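Local coordinates for protein endo-b-1,4-glucanase (Nasutitermes takasagoensis, PDB 1KS8) that probably cleaves internal beta-1,4-glucosidic linkages in cellulose and related beta-glucans, as a family 9 endoglucanase, at residues A[153-164]-A[214-225]. Sequence-based numbering, arbitrary orientation.
Sequences GETAAALAAASI and ELVWAAAWLYRA
The side chain of Trp221 is a knob in a hole formed by Ala157, Ala160, Ala161 and Ile164 of helix 149-165. The methyl of Ala161 lies over one face of the indole in a CH-pi contact, its CB 3.9 Å from the centroid of the six-membered ring. Ile164 CD1 approaches the edge of the same ring, but the closest atom to it across the contact is Arg224 CG, at 3.6 Å; a chi1 of -64° sets Ile164 CG1 anti to the carbonyl carbon and against Ala225 CB. Helices 149-165 and 212-226 form a near-parallel pair in the (alpha/alpha)6 barrel of family 9, axes 8.0 Å apart and 18° askew, with helices 62-78 and 257-268 beside them. Alanines keep the middle close: Ala157 and Ala218 bring their CA atoms to 4.5 Å.

At the other end the carboxylate of Glu154 meets Trp217 and Glu214. Its chain bends at chi2, bringing OE2 to the indole edge, where Trp217 NE1 donates to Glu154 OE2 at 2.9 Å, on the syn side and with an N-H...O angle of 154°. Thr70 also bonds this oxygen. Glu154 OE1 lies 2.6 Å from OE1 of Glu214, a residue seen to bind calcium in this protein, though none is bound here; Lys256 forms salt bridges to both acids. An alanine in place of Glu154 would probably leave Trp217 NE1 without its acceptor and Lys256 with one carboxylate fewer.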
# COMPACT_ATOMS: atom_id res chain seq x y z
N GLY A 153 7.91 12.49 -2.71
CA GLY A 153 8.70 11.85 -1.67
C GLY A 153 8.37 10.37 -1.49
O GLY A 153 9.26 9.54 -1.41
N GLU A 154 7.08 10.04 -1.42
CA GLU A 154 6.70 8.65 -1.24
C GLU A 154 7.12 7.83 -2.45
O GLU A 154 7.54 6.69 -2.32
CB GLU A 154 5.19 8.51 -1.03
CG GLU A 154 4.75 7.10 -0.63
CD GLU A 154 5.40 6.64 0.67
OE1 GLU A 154 5.31 7.39 1.67
OE2 GLU A 154 5.98 5.53 0.71
N THR A 155 7.01 8.43 -3.63
CA THR A 155 7.40 7.73 -4.85
C THR A 155 8.91 7.51 -4.86
O THR A 155 9.39 6.45 -5.27
CB THR A 155 6.96 8.50 -6.10
OG1 THR A 155 5.54 8.71 -6.05
CG2 THR A 155 7.29 7.71 -7.37
N ALA A 156 9.67 8.50 -4.40
CA ALA A 156 11.12 8.36 -4.34
C ALA A 156 11.47 7.22 -3.37
O ALA A 156 12.39 6.43 -3.63
CB ALA A 156 11.75 9.66 -3.87
N ALA A 157 10.74 7.14 -2.27
CA ALA A 157 10.96 6.09 -1.28
C ALA A 157 10.68 4.72 -1.89
O ALA A 157 11.45 3.77 -1.71
CB ALA A 157 10.07 6.31 -0.06
N ALA A 158 9.57 4.61 -2.62
CA ALA A 158 9.20 3.35 -3.25
C ALA A 158 10.27 2.92 -4.25
O ALA A 158 10.66 1.75 -4.29
CB ALA A 158 7.85 3.49 -3.96
N LEU A 159 10.75 3.87 -5.04
CA LEU A 159 11.78 3.58 -6.04
C LEU A 159 13.09 3.17 -5.38
O LEU A 159 13.75 2.23 -5.83
CB LEU A 159 11.98 4.79 -6.94
CG LEU A 159 10.78 5.12 -7.84
CD1 LEU A 159 10.95 6.51 -8.43
CD2 LEU A 159 10.65 4.07 -8.93
N ALA A 160 13.46 3.86 -4.31
CA ALA A 160 14.70 3.54 -3.60
C ALA A 160 14.59 2.16 -2.96
O ALA A 160 15.51 1.35 -3.04
CB ALA A 160 14.98 4.59 -2.53
N ALA A 161 13.45 1.88 -2.34
CA ALA A 161 13.24 0.58 -1.72
C ALA A 161 13.30 -0.51 -2.79
O ALA A 161 13.92 -1.55 -2.61
CB ALA A 161 11.90 0.54 -1.00
N ALA A 162 12.65 -0.25 -3.92
CA ALA A 162 12.65 -1.21 -5.02
C ALA A 162 14.06 -1.43 -5.56
O ALA A 162 14.40 -2.55 -5.96
CB ALA A 162 11.72 -0.74 -6.13
N SER A 163 14.88 -0.39 -5.58
CA SER A 163 16.24 -0.54 -6.10
C SER A 163 17.01 -1.56 -5.26
O SER A 163 17.88 -2.27 -5.77
CB SER A 163 16.98 0.80 -6.12
OG SER A 163 17.39 1.22 -4.83
N ILE A 164 16.69 -1.63 -3.97
CA ILE A 164 17.34 -2.58 -3.07
C ILE A 164 16.84 -3.99 -3.41
O ILE A 164 17.61 -4.94 -3.50
CB ILE A 164 17.03 -2.26 -1.59
CG1 ILE A 164 17.63 -0.89 -1.23
CG2 ILE A 164 17.60 -3.34 -0.68
CD1 ILE A 164 17.21 -0.38 0.13
N GLU A 214 7.22 12.79 4.79
CA GLU A 214 7.60 12.14 3.54
C GLU A 214 9.03 12.47 3.13
O GLU A 214 9.73 11.63 2.56
CB GLU A 214 6.65 12.57 2.41
CG GLU A 214 5.26 11.98 2.51
CD GLU A 214 5.27 10.47 2.52
OE1 GLU A 214 6.06 9.88 1.76
OE2 GLU A 214 4.48 9.88 3.29
N LEU A 215 9.46 13.69 3.41
CA LEU A 215 10.82 14.10 3.07
C LEU A 215 11.83 13.28 3.89
O LEU A 215 12.87 12.86 3.37
CB LEU A 215 11.01 15.60 3.33
CG LEU A 215 10.22 16.52 2.40
CD1 LEU A 215 10.39 17.97 2.83
CD2 LEU A 215 10.70 16.33 0.97
N VAL A 216 11.52 13.06 5.16
CA VAL A 216 12.40 12.28 6.03
C VAL A 216 12.38 10.81 5.60
O VAL A 216 13.42 10.16 5.54
CB VAL A 216 11.94 12.37 7.50
CG1 VAL A 216 12.90 11.60 8.39
CG2 VAL A 216 11.86 13.83 7.94
N TRP A 217 11.19 10.31 5.30
CA TRP A 217 10.98 8.93 4.86
C TRP A 217 11.78 8.67 3.59
O TRP A 217 12.52 7.68 3.50
CB TRP A 217 9.48 8.73 4.63
CG TRP A 217 8.99 7.39 4.12
CD1 TRP A 217 8.28 7.18 2.97
CD2 TRP A 217 9.02 6.13 4.81
NE1 TRP A 217 7.86 5.87 2.90
CE2 TRP A 217 8.29 5.21 4.02
CE3 TRP A 217 9.57 5.69 6.02
CZ2 TRP A 217 8.11 3.87 4.40
CZ3 TRP A 217 9.39 4.36 6.40
CH2 TRP A 217 8.66 3.47 5.59
N ALA A 218 11.64 9.56 2.61
CA ALA A 218 12.36 9.42 1.34
C ALA A 218 13.87 9.49 1.54
O ALA A 218 14.62 8.69 0.96
CB ALA A 218 11.91 10.51 0.37
N ALA A 219 14.32 10.44 2.35
CA ALA A 219 15.75 10.59 2.60
C ALA A 219 16.32 9.34 3.26
O ALA A 219 17.40 8.88 2.91
CB ALA A 219 16.01 11.81 3.48
N ALA A 220 15.58 8.79 4.22
CA ALA A 220 16.02 7.58 4.91
C ALA A 220 16.15 6.42 3.94
O ALA A 220 17.14 5.68 3.97
CB ALA A 220 15.06 7.23 6.03
N TRP A 221 15.16 6.24 3.07
CA TRP A 221 15.21 5.15 2.10
C TRP A 221 16.35 5.33 1.11
O TRP A 221 17.00 4.36 0.72
CB TRP A 221 13.87 5.02 1.37
CG TRP A 221 12.90 4.16 2.12
CD1 TRP A 221 11.80 4.58 2.82
CD2 TRP A 221 12.98 2.75 2.30
NE1 TRP A 221 11.18 3.50 3.42
CE2 TRP A 221 11.89 2.36 3.12
CE3 TRP A 221 13.86 1.76 1.84
CZ2 TRP A 221 11.67 1.03 3.49
CZ3 TRP A 221 13.64 0.44 2.22
CH2 TRP A 221 12.55 0.09 3.04
N LEU A 222 16.59 6.57 0.69
CA LEU A 222 17.68 6.83 -0.24
C LEU A 222 19.02 6.52 0.42
O LEU A 222 19.93 6.01 -0.23
CB LEU A 222 17.64 8.29 -0.71
CG LEU A 222 16.72 8.48 -1.92
CD1 LEU A 222 16.48 9.96 -2.16
CD2 LEU A 222 17.35 7.82 -3.14
N TYR A 223 19.14 6.80 1.71
CA TYR A 223 20.38 6.49 2.41
C TYR A 223 20.58 4.98 2.41
O TYR A 223 21.67 4.48 2.13
CB TYR A 223 20.35 7.00 3.85
CG TYR A 223 21.52 6.52 4.67
CD1 TYR A 223 22.83 6.84 4.30
CD2 TYR A 223 21.33 5.71 5.79
CE1 TYR A 223 23.92 6.38 5.04
CE2 TYR A 223 22.42 5.25 6.54
CZ TYR A 223 23.71 5.58 6.15
OH TYR A 223 24.78 5.12 6.88
N ARG A 224 19.51 4.25 2.72
CA ARG A 224 19.58 2.80 2.76
C ARG A 224 19.97 2.21 1.41
O ARG A 224 20.70 1.22 1.34
CB ARG A 224 18.24 2.22 3.21
CG ARG A 224 18.25 0.71 3.41
CD ARG A 224 16.92 0.20 3.91
NE ARG A 224 17.04 -1.18 4.37
CZ ARG A 224 16.12 -1.81 5.09
NH1 ARG A 224 15.00 -1.19 5.43
NH2 ARG A 224 16.33 -3.06 5.48
N ALA A 225 19.48 2.82 0.34
CA ALA A 225 19.74 2.34 -1.02
C ALA A 225 21.06 2.78 -1.64
O ALA A 225 21.52 2.19 -2.62
CB ALA A 225 18.59 2.76 -1.93
O HOH W 1 20.03 0.27 -4.26